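Hypothetical protein PH1505 (Pyrococcus horikoshii, PDB 2CYJ) is of unknown function but belongs to the conserved DUF498 (Mth938-like) protein family. Local coordinates at residues A[24-29]-A[109-114]; A[44-49]-A[71-76]; A[32-37]-A[53-58]; A[59-64]-A[85-90]. One frame throughout, in Å; residues are numbered along the deposited sequence.

Contact 1 (A[24-29]-A[109-114]); sequences IYPSGR and RILAII
Ile24 and Ala112 form an antiparallel hydrogen-bonded pair, closed by Ile24 N to Ala112 O and Ala112 N to Ile24 O, each 2.8 Å. The ladder stops at Pro26, which has no N-H: Ile110 O instead meets Pro26 CA at 3.2 Å in a CA-H...O contact. A water bridges the backbones, donating to Pro26 O and accepting from Ile110 N. Strand 22-24, a type I turn (Tyr25 to Gly28) and strand 30-32 make a beta hairpin. With CG anti to the backbone N (chi1 171°), Leu111 runs alongside Tyr25 and sets its CD1 3.7 Å from Tyr25 CD1. The Pro26 ring sits against the Ile110 carbonyl, CG 3.5 Å from Ile110 O, and Pro26 CB is 4.1 Å from Arg109 CB. A glycine at Pro26 would probably cost Ile110 O and Arg109 CB their ring-carbon contacts and leave the turn less rigid. On the face of Ile24 and Ala112, Ile24 CD1 touches Ile114 CG1 at 4.3 Å; from helix 94-104, Leu101 packs on Ile24, Leu98 on Ile114.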
loop_
_atom_site.group_PDB
_atom_site.type_symbol
_atom_site.label_atom_id
_atom_site.label_comp_id
_atom_site.label_asym_id
_atom_site.label_seq_id
_atom_site.Cartn_x
_atom_site.Cartn_y
_atom_site.Cartn_z
ATOM N N ILE A 24 -0.179 -5.045 2.833
ATOM C CA ILE A 24 -1.154 -5.847 3.554
ATOM C C ILE A 24 -1.971 -6.562 2.482
ATOM O O ILE A 24 -2.645 -5.921 1.666
ATOM C CB ILE A 24 -2.093 -4.976 4.415
ATOM C CG1 ILE A 24 -1.270 -4.153 5.414
ATOM C CG2 ILE A 24 -3.096 -5.864 5.138
ATOM C CD1 ILE A 24 -2.052 -3.024 6.087
ATOM N N TYR A 25 -1.872 -7.885 2.462
ATOM C CA TYR A 25 -2.599 -8.701 1.500
ATOM C C TYR A 25 -4.049 -8.906 1.926
ATOM O O TYR A 25 -4.389 -8.737 3.091
ATOM C CB TYR A 25 -1.880 -10.041 1.346
ATOM C CG TYR A 25 -0.551 -9.866 0.658
ATOM C CD1 TYR A 25 -0.480 -9.829 -0.732
ATOM C CD2 TYR A 25 0.620 -9.639 1.387
ATOM C CE1 TYR A 25 0.706 -9.569 -1.387
ATOM C CE2 TYR A 25 1.832 -9.370 0.728
ATOM C CZ TYR A 25 1.854 -9.338 -0.664
ATOM O OH TYR A 25 3.015 -9.068 -1.354
ATOM N N PRO A 26 -4.931 -9.266 0.976
ATOM C CA PRO A 26 -6.353 -9.491 1.268
ATOM C C PRO A 26 -6.621 -10.406 2.455
ATOM O O PRO A 26 -7.604 -10.216 3.176
ATOM C CB PRO A 26 -6.885 -10.084 -0.038
ATOM C CG PRO A 26 -6.061 -9.399 -1.062
ATOM C CD PRO A 26 -4.667 -9.397 -0.469
ATOM N N SER A 27 -5.758 -11.403 2.635
ATOM C CA SER A 27 -5.871 -12.369 3.727
ATOM C C SER A 27 -5.453 -11.794 5.064
ATOM O O SER A 27 -5.672 -12.418 6.097
ATOM C CB SER A 27 -4.976 -13.578 3.459
ATOM O OG SER A 27 -3.610 -13.176 3.404
ATOM N N GLY A 28 -4.817 -10.628 5.047
ATOM C CA GLY A 28 -4.361 -10.045 6.295
ATOM C C GLY A 28 -2.880 -10.290 6.523
ATOM O O GLY A 28 -2.317 -9.814 7.507
ATOM N N ARG A 29 -2.243 -11.052 5.636
ATOM C CA ARG A 29 -0.808 -11.287 5.759
ATOM C C ARG A 29 -0.122 -9.944 5.514
ATOM O O ARG A 29 -0.556 -9.162 4.664
ATOM C CB ARG A 29 -0.338 -12.300 4.718
ATOM C CG ARG A 29 -0.803 -13.711 5.007
ATOM C CD ARG A 29 -0.468 -14.651 3.870
ATOM N NE ARG A 29 -1.048 -15.967 4.107
ATOM C CZ ARG A 29 -1.117 -16.932 3.194
ATOM N NH1 ARG A 29 -0.638 -16.730 1.974
ATOM N NH2 ARG A 29 -1.671 -18.095 3.503
ATOM N N ARG A 109 -12.091 -7.797 -1.215
ATOM C CA ARG A 109 -10.740 -8.282 -1.002
ATOM C C ARG A 109 -9.822 -7.117 -1.333
ATOM O O ARG A 109 -9.783 -6.633 -2.464
ATOM C CB ARG A 109 -10.473 -9.476 -1.906
ATOM C CG ARG A 109 -11.381 -10.648 -1.584
ATOM C CD ARG A 109 -11.305 -11.709 -2.646
ATOM N NE ARG A 109 -11.789 -11.193 -3.921
ATOM C CZ ARG A 109 -11.812 -11.889 -5.051
ATOM N NH1 ARG A 109 -11.376 -13.142 -5.067
ATOM N NH2 ARG A 109 -12.277 -11.333 -6.161
ATOM N N ILE A 110 -9.087 -6.665 -0.327
ATOM C CA ILE A 110 -8.225 -5.516 -0.494
ATOM C C ILE A 110 -6.733 -5.768 -0.351
ATOM O O ILE A 110 -6.286 -6.382 0.626
ATOM C CB ILE A 110 -8.613 -4.431 0.530
ATOM C CG1 ILE A 110 -10.128 -4.201 0.499
ATOM C CG2 ILE A 110 -7.893 -3.144 0.217
ATOM C CD1 ILE A 110 -10.647 -3.418 1.688
ATOM N N LEU A 111 -5.983 -5.292 -1.343
ATOM C CA LEU A 111 -4.522 -5.344 -1.343
ATOM C C LEU A 111 -4.111 -3.901 -1.016
ATOM O O LEU A 111 -4.499 -2.967 -1.724
ATOM C CB LEU A 111 -3.982 -5.730 -2.722
ATOM C CG LEU A 111 -2.458 -5.607 -2.884
ATOM C CD1 LEU A 111 -1.713 -6.533 -1.911
ATOM C CD2 LEU A 111 -2.100 -5.944 -4.331
ATOM N N ALA A 112 -3.344 -3.702 0.052
ATOM C CA ALA A 112 -2.945 -2.346 0.423
ATOM C C ALA A 112 -1.438 -2.164 0.448
ATOM O O ALA A 112 -0.722 -3.021 0.947
ATOM C CB ALA A 112 -3.517 -1.988 1.806
ATOM N N ILE A 113 -0.962 -1.056 -0.114
ATOM C CA ILE A 113 0.467 -0.736 -0.103
ATOM C C ILE A 113 0.516 0.554 0.697
ATOM O O ILE A 113 -0.105 1.560 0.323
ATOM C CB ILE A 113 1.017 -0.517 -1.517
ATOM C CG1 ILE A 113 0.838 -1.800 -2.338
ATOM C CG2 ILE A 113 2.495 -0.131 -1.442
ATOM C CD1 ILE A 113 1.112 -1.624 -3.821
ATOM N N ILE A 114 1.230 0.507 1.813
ATOM C CA ILE A 114 1.293 1.635 2.729
ATOM C C ILE A 114 2.661 2.288 2.849
ATOM O O ILE A 114 3.622 1.666 3.319
ATOM C CB ILE A 114 0.858 1.169 4.141
ATOM C CG1 ILE A 114 -0.492 0.431 4.065
ATOM C CG2 ILE A 114 0.826 2.352 5.103
ATOM C CD1 ILE A 114 -1.685 1.282 3.607
HETATM O O HOH W 1 -9.070 -7.917 2.370
#

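Contact 2 (A[44-49]-A[71-76]); sequences TSHKLD and YGMLSL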
loop_
_atom_site.group_PDB
_atom_site.type_symbol
_atom_site.label_atom_id
_atom_site.label_comp_id
_atom_site.label_asym_id
_atom_site.label_seq_id
_atom_site.Cartn_x
_atom_site.Cartn_y
_atom_site.Cartn_z
ATOM N N THR A 44 14.077 6.799 -7.077
ATOM C CA THR A 44 13.217 6.999 -5.915
ATOM C C THR A 44 11.956 6.156 -6.043
ATOM O O THR A 44 11.452 5.936 -7.147
ATOM C CB THR A 44 12.809 8.485 -5.753
ATOM O OG1 THR A 44 11.867 8.609 -4.679
ATOM C CG2 THR A 44 12.182 9.016 -7.035
ATOM N N SER A 45 11.451 5.678 -4.910
ATOM C CA SER A 45 10.242 4.865 -4.896
ATOM C C SER A 45 9.012 5.758 -4.841
ATOM O O SER A 45 7.892 5.271 -4.696
ATOM C CB SER A 45 10.247 3.921 -3.696
ATOM O OG SER A 45 11.317 3.004 -3.788
ATOM N N HIS A 46 9.252 7.065 -4.954
ATOM C CA HIS A 46 8.212 8.099 -4.943
ATOM C C HIS A 46 7.251 7.867 -6.099
ATOM O O HIS A 46 6.173 8.466 -6.175
ATOM C CB HIS A 46 8.849 9.473 -5.125
ATOM C CG HIS A 46 8.616 10.407 -3.982
ATOM N ND1 HIS A 46 8.675 11.776 -4.126
ATOM C CD2 HIS A 46 8.367 10.176 -2.671
ATOM C CE1 HIS A 46 8.471 12.348 -2.952
ATOM N NE2 HIS A 46 8.282 11.399 -2.053
ATOM N N LYS A 47 7.693 7.021 -7.020
ATOM C CA LYS A 47 6.924 6.647 -8.193
ATOM C C LYS A 47 6.921 5.127 -8.175
ATOM O O LYS A 47 7.867 4.491 -8.641
ATOM C CB LYS A 47 7.615 7.148 -9.463
ATOM C CG LYS A 47 7.777 8.657 -9.535
ATOM C CD LYS A 47 6.435 9.349 -9.679
ATOM C CE LYS A 47 6.606 10.861 -9.727
ATOM N NZ LYS A 47 5.300 11.562 -9.867
ATOM N N LEU A 48 5.858 4.549 -7.625
ATOM C CA LEU A 48 5.756 3.098 -7.524
ATOM C C LEU A 48 5.616 2.533 -8.932
ATOM O O LEU A 48 4.626 2.790 -9.617
ATOM C CB LEU A 48 4.561 2.722 -6.644
ATOM C CG LEU A 48 4.666 1.326 -6.020
ATOM C CD1 LEU A 48 3.836 1.266 -4.742
ATOM C CD2 LEU A 48 4.237 0.270 -7.029
ATOM N N ASP A 49 6.606 1.767 -9.376
ATOM C CA ASP A 49 6.529 1.272 -10.739
ATOM C C ASP A 49 5.947 -0.125 -10.904
ATOM O O ASP A 49 5.763 -0.860 -9.934
ATOM C CB ASP A 49 7.885 1.416 -11.459
ATOM C CG ASP A 49 8.940 0.464 -10.958
ATOM O OD1 ASP A 49 8.599 -0.604 -10.412
ATOM O OD2 ASP A 49 10.135 0.782 -11.149
ATOM N N TYR A 71 2.049 12.708 3.699
ATOM C CA TYR A 71 1.854 13.933 2.932
ATOM C C TYR A 71 1.487 13.711 1.462
ATOM O O TYR A 71 1.529 14.637 0.647
ATOM C CB TYR A 71 3.092 14.828 3.073
ATOM C CG TYR A 71 3.306 15.287 4.503
ATOM C CD1 TYR A 71 4.321 14.743 5.296
ATOM C CD2 TYR A 71 2.464 16.241 5.078
ATOM C CE1 TYR A 71 4.484 15.142 6.632
ATOM C CE2 TYR A 71 2.623 16.646 6.413
ATOM C CZ TYR A 71 3.631 16.092 7.176
ATOM O OH TYR A 71 3.790 16.488 8.484
ATOM N N GLY A 72 1.111 12.474 1.142
ATOM C CA GLY A 72 0.689 12.126 -0.204
ATOM C C GLY A 72 1.685 12.319 -1.328
ATOM O O GLY A 72 1.291 12.583 -2.470
ATOM N N MET A 73 2.969 12.140 -1.038
ATOM C CA MET A 73 3.991 12.344 -2.055
ATOM C C MET A 73 4.295 11.171 -2.974
ATOM O O MET A 73 5.010 11.328 -3.970
ATOM C CB MET A 73 5.270 12.845 -1.393
ATOM C CG MET A 73 5.042 14.140 -0.653
ATOM S SD MET A 73 6.578 14.951 -0.211
ATOM C CE MET A 73 5.951 16.383 0.687
ATOM N N LEU A 74 3.756 10.003 -2.654
ATOM C CA LEU A 74 3.976 8.829 -3.489
ATOM C C LEU A 74 2.824 8.673 -4.468
ATOM O O LEU A 74 1.695 9.036 -4.169
ATOM C CB LEU A 74 4.049 7.565 -2.628
ATOM C CG LEU A 74 4.069 6.244 -3.406
ATOM C CD1 LEU A 74 5.321 6.169 -4.256
ATOM C CD2 LEU A 74 4.000 5.072 -2.439
ATOM N N SER A 75 3.095 8.135 -5.646
ATOM C CA SER A 75 2.008 7.903 -6.579
ATOM C C SER A 75 2.349 6.732 -7.473
ATOM O O SER A 75 3.525 6.419 -7.670
ATOM C CB SER A 75 1.729 9.141 -7.428
ATOM O OG SER A 75 2.805 9.409 -8.301
ATOM N N LEU A 76 1.313 6.074 -7.982
ATOM C CA LEU A 76 1.474 4.952 -8.897
ATOM C C LEU A 76 1.774 5.500 -10.281
ATOM O O LEU A 76 1.116 6.441 -10.734
ATOM C CB LEU A 76 0.177 4.146 -8.998
ATOM C CG LEU A 76 -0.295 3.298 -7.822
ATOM C CD1 LEU A 76 -1.697 2.780 -8.096
ATOM C CD2 LEU A 76 0.675 2.146 -7.613
HETATM O O HOH W 2 4.367 11.212 -6.952
#
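His46 and Met73 meet through a ring and a carbonyl: Met73 O sits 3.6 Å above the His46 ring plane, over its centre. An alanine at His46 would remove the ring, and the Met73 carbonyl would probably lose the surface it lies against. Two backbone hydrogen bonds tie the segments, Ser75 N to His46 O at 3.1 Å and Leu48 N to Ser75 O at 3.0 Å. The first donor stands 37° out of the carbonyl plane of His46. Together they define a two-stranded parallel sheet, 47-48 with 75-76, set apart from the main sheet. On the face of Lys47 and Ser75 a water links two side chains and a carbonyl, accepting from Lys47 NZ, donating to Met73 O and lying 2.7 Å from Ser75 OG. Lys47 bends at chi2 (-68°) in bringing NZ to that water. The other face is apolar: Leu48 and Leu76 run side by side, Leu48 CB 4.0 Å from Leu76 CD2. Leu48 then reaches Ile113 of strand 110-115, while Leu76 packs on Leu64 and Val66 of strand 63-68.

Contact 3 (A[32-37]-A[53-58]); sequences RRMKEI and LEKYLV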
loop_
_atom_site.group_PDB
_atom_site.type_symbol
_atom_site.label_atom_id
_atom_site.label_comp_id
_atom_site.label_asym_id
_atom_site.label_seq_id
_atom_site.Cartn_x
_atom_site.Cartn_y
_atom_site.Cartn_z
ATOM N N ARG A 32 6.964 -6.659 4.204
ATOM C CA ARG A 32 7.614 -5.377 4.027
ATOM C C ARG A 32 7.446 -4.965 2.560
ATOM O O ARG A 32 7.368 -5.811 1.663
ATOM C CB ARG A 32 9.106 -5.474 4.377
ATOM C CG ARG A 32 9.919 -6.354 3.446
ATOM C CD ARG A 32 11.416 -6.247 3.744
ATOM N NE ARG A 32 11.955 -4.947 3.358
ATOM C CZ ARG A 32 12.350 -4.630 2.127
ATOM N NH1 ARG A 32 12.281 -5.518 1.140
ATOM N NH2 ARG A 32 12.805 -3.411 1.879
ATOM N N ARG A 33 7.354 -3.666 2.321
ATOM C CA ARG A 33 7.244 -3.183 0.960
ATOM C C ARG A 33 8.643 -3.232 0.338
ATOM O O ARG A 33 9.613 -2.760 0.947
ATOM C CB ARG A 33 6.730 -1.740 0.935
ATOM C CG ARG A 33 6.630 -1.176 -0.468
ATOM C CD ARG A 33 6.441 0.329 -0.508
ATOM N NE ARG A 33 6.721 0.786 -1.867
ATOM C CZ ARG A 33 7.091 2.016 -2.202
ATOM N NH1 ARG A 33 7.224 2.961 -1.280
ATOM N NH2 ARG A 33 7.378 2.282 -3.466
ATOM N N MET A 34 8.761 -3.800 -0.860
ATOM C CA MET A 34 10.064 -3.882 -1.513
ATOM C C MET A 34 10.247 -2.623 -2.354
ATOM O O MET A 34 10.372 -2.659 -3.579
ATOM C CB MET A 34 10.138 -5.110 -2.420
ATOM C CG MET A 34 9.854 -6.384 -1.653
ATOM S SD MET A 34 10.311 -7.856 -2.588
ATOM C CE MET A 34 9.078 -7.850 -3.782
ATOM N N LYS A 35 10.282 -1.493 -1.664
ATOM C CA LYS A 35 10.398 -0.222 -2.338
ATOM C C LYS A 35 11.692 -0.071 -3.111
ATOM O O LYS A 35 11.760 0.721 -4.056
ATOM C CB LYS A 35 10.196 0.932 -1.351
ATOM C CG LYS A 35 11.313 1.207 -0.386
ATOM C CD LYS A 35 10.941 2.457 0.401
ATOM C CE LYS A 35 12.016 2.846 1.371
ATOM N NZ LYS A 35 11.540 3.941 2.262
ATOM N N GLU A 36 12.711 -0.843 -2.739
ATOM C CA GLU A 36 13.977 -0.777 -3.453
ATOM C C GLU A 36 13.779 -1.079 -4.945
ATOM O O GLU A 36 14.548 -0.617 -5.781
ATOM C CB GLU A 36 14.996 -1.754 -2.850
ATOM C CG GLU A 36 14.562 -3.216 -2.823
ATOM C CD GLU A 36 13.667 -3.563 -1.641
ATOM O OE1 GLU A 36 13.327 -2.664 -0.841
ATOM O OE2 GLU A 36 13.308 -4.755 -1.527
ATOM N N ILE A 37 12.746 -1.840 -5.298
ATOM C CA ILE A 37 12.532 -2.165 -6.708
ATOM C C ILE A 37 12.225 -0.934 -7.548
ATOM O O ILE A 37 12.740 -0.777 -8.657
ATOM C CB ILE A 37 11.390 -3.172 -6.893
ATOM C CG1 ILE A 37 11.772 -4.483 -6.210
ATOM C CG2 ILE A 37 11.113 -3.388 -8.394
ATOM C CD1 ILE A 37 10.671 -5.531 -6.170
ATOM N N LEU A 53 5.025 -3.333 -8.301
ATOM C CA LEU A 53 3.646 -3.757 -8.080
ATOM C C LEU A 53 3.378 -5.217 -8.440
ATOM O O LEU A 53 2.629 -5.908 -7.754
ATOM C CB LEU A 53 2.682 -2.845 -8.847
ATOM C CG LEU A 53 1.183 -3.126 -8.708
ATOM C CD1 LEU A 53 0.773 -3.144 -7.230
ATOM C CD2 LEU A 53 0.413 -2.059 -9.464
ATOM N N GLU A 54 3.995 -5.697 -9.509
ATOM C CA GLU A 54 3.789 -7.070 -9.934
ATOM C C GLU A 54 4.172 -8.072 -8.850
ATOM O O GLU A 54 3.587 -9.153 -8.776
ATOM C CB GLU A 54 4.583 -7.332 -11.223
ATOM C CG GLU A 54 4.344 -8.695 -11.882
ATOM C CD GLU A 54 5.222 -9.807 -11.325
ATOM O OE1 GLU A 54 6.229 -9.509 -10.649
ATOM O OE2 GLU A 54 4.910 -10.990 -11.587
ATOM N N LYS A 55 5.139 -7.715 -8.004
ATOM C CA LYS A 55 5.566 -8.616 -6.931
ATOM C C LYS A 55 4.476 -8.823 -5.886
ATOM O O LYS A 55 4.531 -9.784 -5.122
ATOM C CB LYS A 55 6.819 -8.089 -6.210
ATOM C CG LYS A 55 8.039 -7.860 -7.085
ATOM C CD LYS A 55 8.481 -9.144 -7.755
ATOM C CE LYS A 55 9.741 -8.917 -8.562
ATOM N NZ LYS A 55 10.244 -10.185 -9.146
ATOM N N TYR A 56 3.480 -7.938 -5.857
ATOM C CA TYR A 56 2.417 -8.039 -4.863
ATOM C C TYR A 56 1.175 -8.722 -5.391
ATOM O O TYR A 56 0.182 -8.832 -4.672
ATOM C CB TYR A 56 2.057 -6.651 -4.334
ATOM C CG TYR A 56 3.260 -5.870 -3.869
ATOM C CD1 TYR A 56 3.364 -4.507 -4.122
ATOM C CD2 TYR A 56 4.322 -6.505 -3.222
ATOM C CE1 TYR A 56 4.508 -3.786 -3.752
ATOM C CE2 TYR A 56 5.467 -5.790 -2.844
ATOM C CZ TYR A 56 5.548 -4.436 -3.117
ATOM O OH TYR A 56 6.668 -3.730 -2.758
ATOM N N LEU A 57 1.222 -9.174 -6.643
ATOM C CA LEU A 57 0.088 -9.879 -7.237
ATOM C C LEU A 57 0.230 -11.350 -6.845
ATOM O O LEU A 57 0.658 -12.207 -7.637
ATOM C CB LEU A 57 0.105 -9.704 -8.756
ATOM C CG LEU A 57 0.145 -8.232 -9.175
ATOM C CD1 LEU A 57 0.112 -8.169 -10.695
ATOM C CD2 LEU A 57 -1.037 -7.465 -8.594
ATOM N N VAL A 58 -0.140 -11.629 -5.601
ATOM C CA VAL A 58 -0.014 -12.960 -5.006
ATOM C C VAL A 58 -1.364 -13.569 -4.652
ATOM O O VAL A 58 -1.565 -14.776 -4.801
ATOM C CB VAL A 58 0.871 -12.871 -3.736
ATOM C CG1 VAL A 58 1.002 -14.226 -3.079
ATOM C CG2 VAL A 58 2.255 -12.331 -4.110
#
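Tyr56 points its hydroxyl at the backbone of Met34, joining the turn before helix 36-42 to the chain that leaves helix 50-54. Both sides are turns: Met34 is the centre of an inverse gamma turn, and Glu54 to Leu57 form a type I turn. Met34 N donates to Tyr56 OH over 2.8 Å, reaching it at the ring edge and near the ring plane; the N-H...O angle of 140° marks a bent bond. The hydroxyl is gripped a second time by Glu52 OE1, which also takes a salt bridge from Arg33 NE, so one carboxylate oxygen links the tyrosine to the arginine. The Arg33 and Tyr56 side chains meet at a slant, guanidinium and ring planes 71° apart, with Arg33 CG 3.4 Å from Tyr56 OH. Lys35 CB covers one face of that guanidinium, over its centre.

Beside the tyrosine, Met34 and Lys55 cross at about a right angle. The methionine bends at its last torsion (chi3 -72°), which carries CE against the lysine stem, an unusually tight fit at 3.3 Å between Met34 CE and Lys55 CB. Lys55 itself bends at chi2, and its CG also receives Ile37 CD1 at 3.6 Å.

Contact 4 (A[59-64]-A[85-90]); sequences EDFDVL and EDKEVI
Lys87 CE lies over one face of the Phe61 ring, and Lys87 CG nearer its rim, 3.8 Å from Phe61 CE1. Leu111 of strand 110-115 lies against the opposite face, while the backbone O of Glu59 is in plane at the edge. Lys87 NZ stands almost on the ring normal but 5.3 Å from the ring centroid, so any cation-pi attraction is weak. The ammonium is held chiefly by the backbone: Lys87 NZ donates to Phe61 O over 2.7 Å, with a C=O...N angle of 175°. A bend at chi2 (-60°) turns the lysine toward segment 59-64, where NZ reaches that oxygen. NZ also donates to a water that in turn donates to Asp62 OD1, and it forms a long ion pair with Asp60. Asp60 and Asp62 both also make salt bridges with Arg109.

Past the lysine a parallel ladder begins: Glu88 N to Asp62 O at 3.0 Å, Leu64 N to Glu88 O at 2.8 Å and Ile90 N to Leu64 O at 2.9 Å. Val63 lies alongside Glu88, and Glu88 OE1 forms a salt bridge with Lys108; Val63 CG1 touches Ile90 CD1 at 3.9 Å.

Strands 63-68 and 88-92 are joined by a beta-alpha-beta crossover that contains strand 75-76 and helix 78-83. Strand 88-92 is outermost in the mixed sheet; strand 63-68 has 110-115 as its other neighbour, and Leu76 of strand 75-76 packs against Val89.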
loop_
_atom_site.group_PDB
_atom_site.type_symbol
_atom_site.label_atom_id
_atom_site.label_comp_id
_atom_site.label_asym_id
_atom_site.label_seq_id
_atom_site.Cartn_x
_atom_site.Cartn_y
_atom_site.Cartn_z
ATOM N N GLU A 59 -2.271 -12.733 -4.153
ATOM C CA GLU A 59 -3.622 -13.158 -3.815
ATOM C C GLU A 59 -4.571 -12.353 -4.690
ATOM O O GLU A 59 -4.271 -11.214 -5.066
ATOM C CB GLU A 59 -3.944 -12.863 -2.346
ATOM C CG GLU A 59 -3.044 -13.572 -1.359
ATOM C CD GLU A 59 -3.372 -13.217 0.085
ATOM O OE1 GLU A 59 -2.614 -13.646 0.980
ATOM O OE2 GLU A 59 -4.379 -12.514 0.318
ATOM N N ASP A 60 -5.713 -12.948 -5.017
ATOM C CA ASP A 60 -6.722 -12.279 -5.825
ATOM C C ASP A 60 -7.280 -11.117 -4.994
ATOM O O ASP A 60 -7.406 -11.220 -3.769
ATOM C CB ASP A 60 -7.835 -13.277 -6.168
ATOM C CG ASP A 60 -8.756 -12.782 -7.264
ATOM O OD1 ASP A 60 -8.261 -12.176 -8.232
ATOM O OD2 ASP A 60 -9.976 -13.019 -7.169
ATOM N N PHE A 61 -7.598 -10.008 -5.650
ATOM C CA PHE A 61 -8.140 -8.859 -4.939
ATOM C C PHE A 61 -9.079 -8.058 -5.829
ATOM O O PHE A 61 -9.028 -8.160 -7.059
ATOM C CB PHE A 61 -7.000 -7.967 -4.401
ATOM C CG PHE A 61 -6.103 -7.392 -5.470
ATOM C CD1 PHE A 61 -6.296 -6.095 -5.940
ATOM C CD2 PHE A 61 -5.072 -8.155 -6.013
ATOM C CE1 PHE A 61 -5.472 -5.562 -6.938
ATOM C CE2 PHE A 61 -4.246 -7.640 -7.007
ATOM C CZ PHE A 61 -4.448 -6.336 -7.474
ATOM N N ASP A 62 -9.937 -7.276 -5.183
ATOM C CA ASP A 62 -10.918 -6.428 -5.853
ATOM C C ASP A 62 -10.471 -4.979 -5.845
ATOM O O ASP A 62 -10.739 -4.214 -6.774
ATOM C CB ASP A 62 -12.261 -6.493 -5.115
ATOM C CG ASP A 62 -12.808 -7.901 -5.006
ATOM O OD1 ASP A 62 -12.942 -8.561 -6.060
ATOM O OD2 ASP A 62 -13.107 -8.341 -3.871
ATOM N N VAL A 63 -9.773 -4.618 -4.779
ATOM C CA VAL A 63 -9.349 -3.253 -4.557
ATOM C C VAL A 63 -7.873 -3.128 -4.250
ATOM O O VAL A 63 -7.355 -3.905 -3.454
ATOM C CB VAL A 63 -10.096 -2.676 -3.324
ATOM C CG1 VAL A 63 -9.643 -1.244 -3.041
ATOM C CG2 VAL A 63 -11.603 -2.738 -3.531
ATOM N N LEU A 64 -7.203 -2.180 -4.902
ATOM C CA LEU A 64 -5.808 -1.866 -4.585
ATOM C C LEU A 64 -5.907 -0.516 -3.875
ATOM O O LEU A 64 -6.379 0.474 -4.452
ATOM C CB LEU A 64 -4.916 -1.702 -5.827
ATOM C CG LEU A 64 -3.531 -1.118 -5.469
ATOM C CD1 LEU A 64 -2.725 -2.100 -4.614
ATOM C CD2 LEU A 64 -2.773 -0.766 -6.735
ATOM N N GLU A 85 -5.833 -1.991 -14.021
ATOM C CA GLU A 85 -6.910 -1.197 -14.587
ATOM C C GLU A 85 -8.288 -1.859 -14.447
ATOM O O GLU A 85 -9.310 -1.184 -14.539
ATOM C CB GLU A 85 -6.594 -0.881 -16.056
ATOM C CG GLU A 85 -6.614 -2.083 -16.971
ATOM C CD GLU A 85 -6.294 -1.726 -18.415
ATOM O OE1 GLU A 85 -6.511 -0.560 -18.802
ATOM O OE2 GLU A 85 -5.842 -2.619 -19.163
ATOM N N ASP A 86 -8.316 -3.165 -14.200
ATOM C CA ASP A 86 -9.581 -3.883 -14.033
ATOM C C ASP A 86 -10.028 -3.928 -12.575
ATOM O O ASP A 86 -11.038 -4.549 -12.246
ATOM C CB ASP A 86 -9.455 -5.313 -14.581
ATOM C CG ASP A 86 -8.401 -6.132 -13.858
ATOM O OD1 ASP A 86 -7.387 -5.550 -13.413
ATOM O OD2 ASP A 86 -8.574 -7.364 -13.750
ATOM N N LYS A 87 -9.285 -3.253 -11.704
ATOM C CA LYS A 87 -9.597 -3.236 -10.280
ATOM C C LYS A 87 -10.050 -1.859 -9.791
ATOM O O LYS A 87 -9.940 -0.861 -10.507
ATOM C CB LYS A 87 -8.356 -3.656 -9.484
ATOM C CG LYS A 87 -7.748 -4.990 -9.891
ATOM C CD LYS A 87 -8.737 -6.129 -9.722
ATOM C CE LYS A 87 -8.067 -7.484 -9.907
ATOM N NZ LYS A 87 -9.043 -8.596 -9.755
ATOM N N GLU A 88 -10.569 -1.814 -8.570
ATOM C CA GLU A 88 -10.975 -0.553 -7.960
ATOM C C GLU A 88 -9.656 -0.068 -7.349
ATOM O O GLU A 88 -9.039 -0.785 -6.567
ATOM C CB GLU A 88 -12.043 -0.812 -6.893
ATOM C CG GLU A 88 -12.532 0.420 -6.133
ATOM C CD GLU A 88 -13.727 0.117 -5.247
ATOM O OE1 GLU A 88 -14.181 -1.048 -5.226
ATOM O OE2 GLU A 88 -14.215 1.042 -4.568
ATOM N N VAL A 89 -9.201 1.119 -7.741
ATOM C CA VAL A 89 -7.928 1.638 -7.254
ATOM C C VAL A 89 -8.093 2.946 -6.502
ATOM O O VAL A 89 -8.626 3.926 -7.023
ATOM C CB VAL A 89 -6.934 1.813 -8.426
ATOM C CG1 VAL A 89 -5.617 2.403 -7.931
ATOM C CG2 VAL A 89 -6.689 0.454 -9.094
ATOM N N ILE A 90 -7.613 2.947 -5.267
ATOM C CA ILE A 90 -7.729 4.090 -4.381
ATOM C C ILE A 90 -6.347 4.562 -3.935
ATOM O O ILE A 90 -5.535 3.763 -3.460
ATOM C CB ILE A 90 -8.514 3.697 -3.125
ATOM C CG1 ILE A 90 -9.833 3.027 -3.515
ATOM C CG2 ILE A 90 -8.780 4.938 -2.258
ATOM C CD1 ILE A 90 -10.580 2.441 -2.329
HETATM O O HOH W 3 -11.755 -8.400 -8.586
#

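How the contacts relate
Contacts 1 and 4 belong to one five-stranded mixed sheet, their centres about 10 Å apart: strand 110-115 pairs with 22-24 on one side and with 63-68 on the other, and 63-68 pairs with 88-92. A salt bridge from Arg109 to Asp60 ties the two contacts at one end. Contact 3 lies about 12 Å from contact 1, centre to centre, its Tyr56 and Leu53 packed on Ile113. Contact 2, its centre about 18 Å from those of contacts 1 and 4, packs on the sheet through Leu48 and Leu76. Contact 1 encloses the other three along the chain, and contact 2 alternates with both 3 and 4, interlocking the segments within one compact chain.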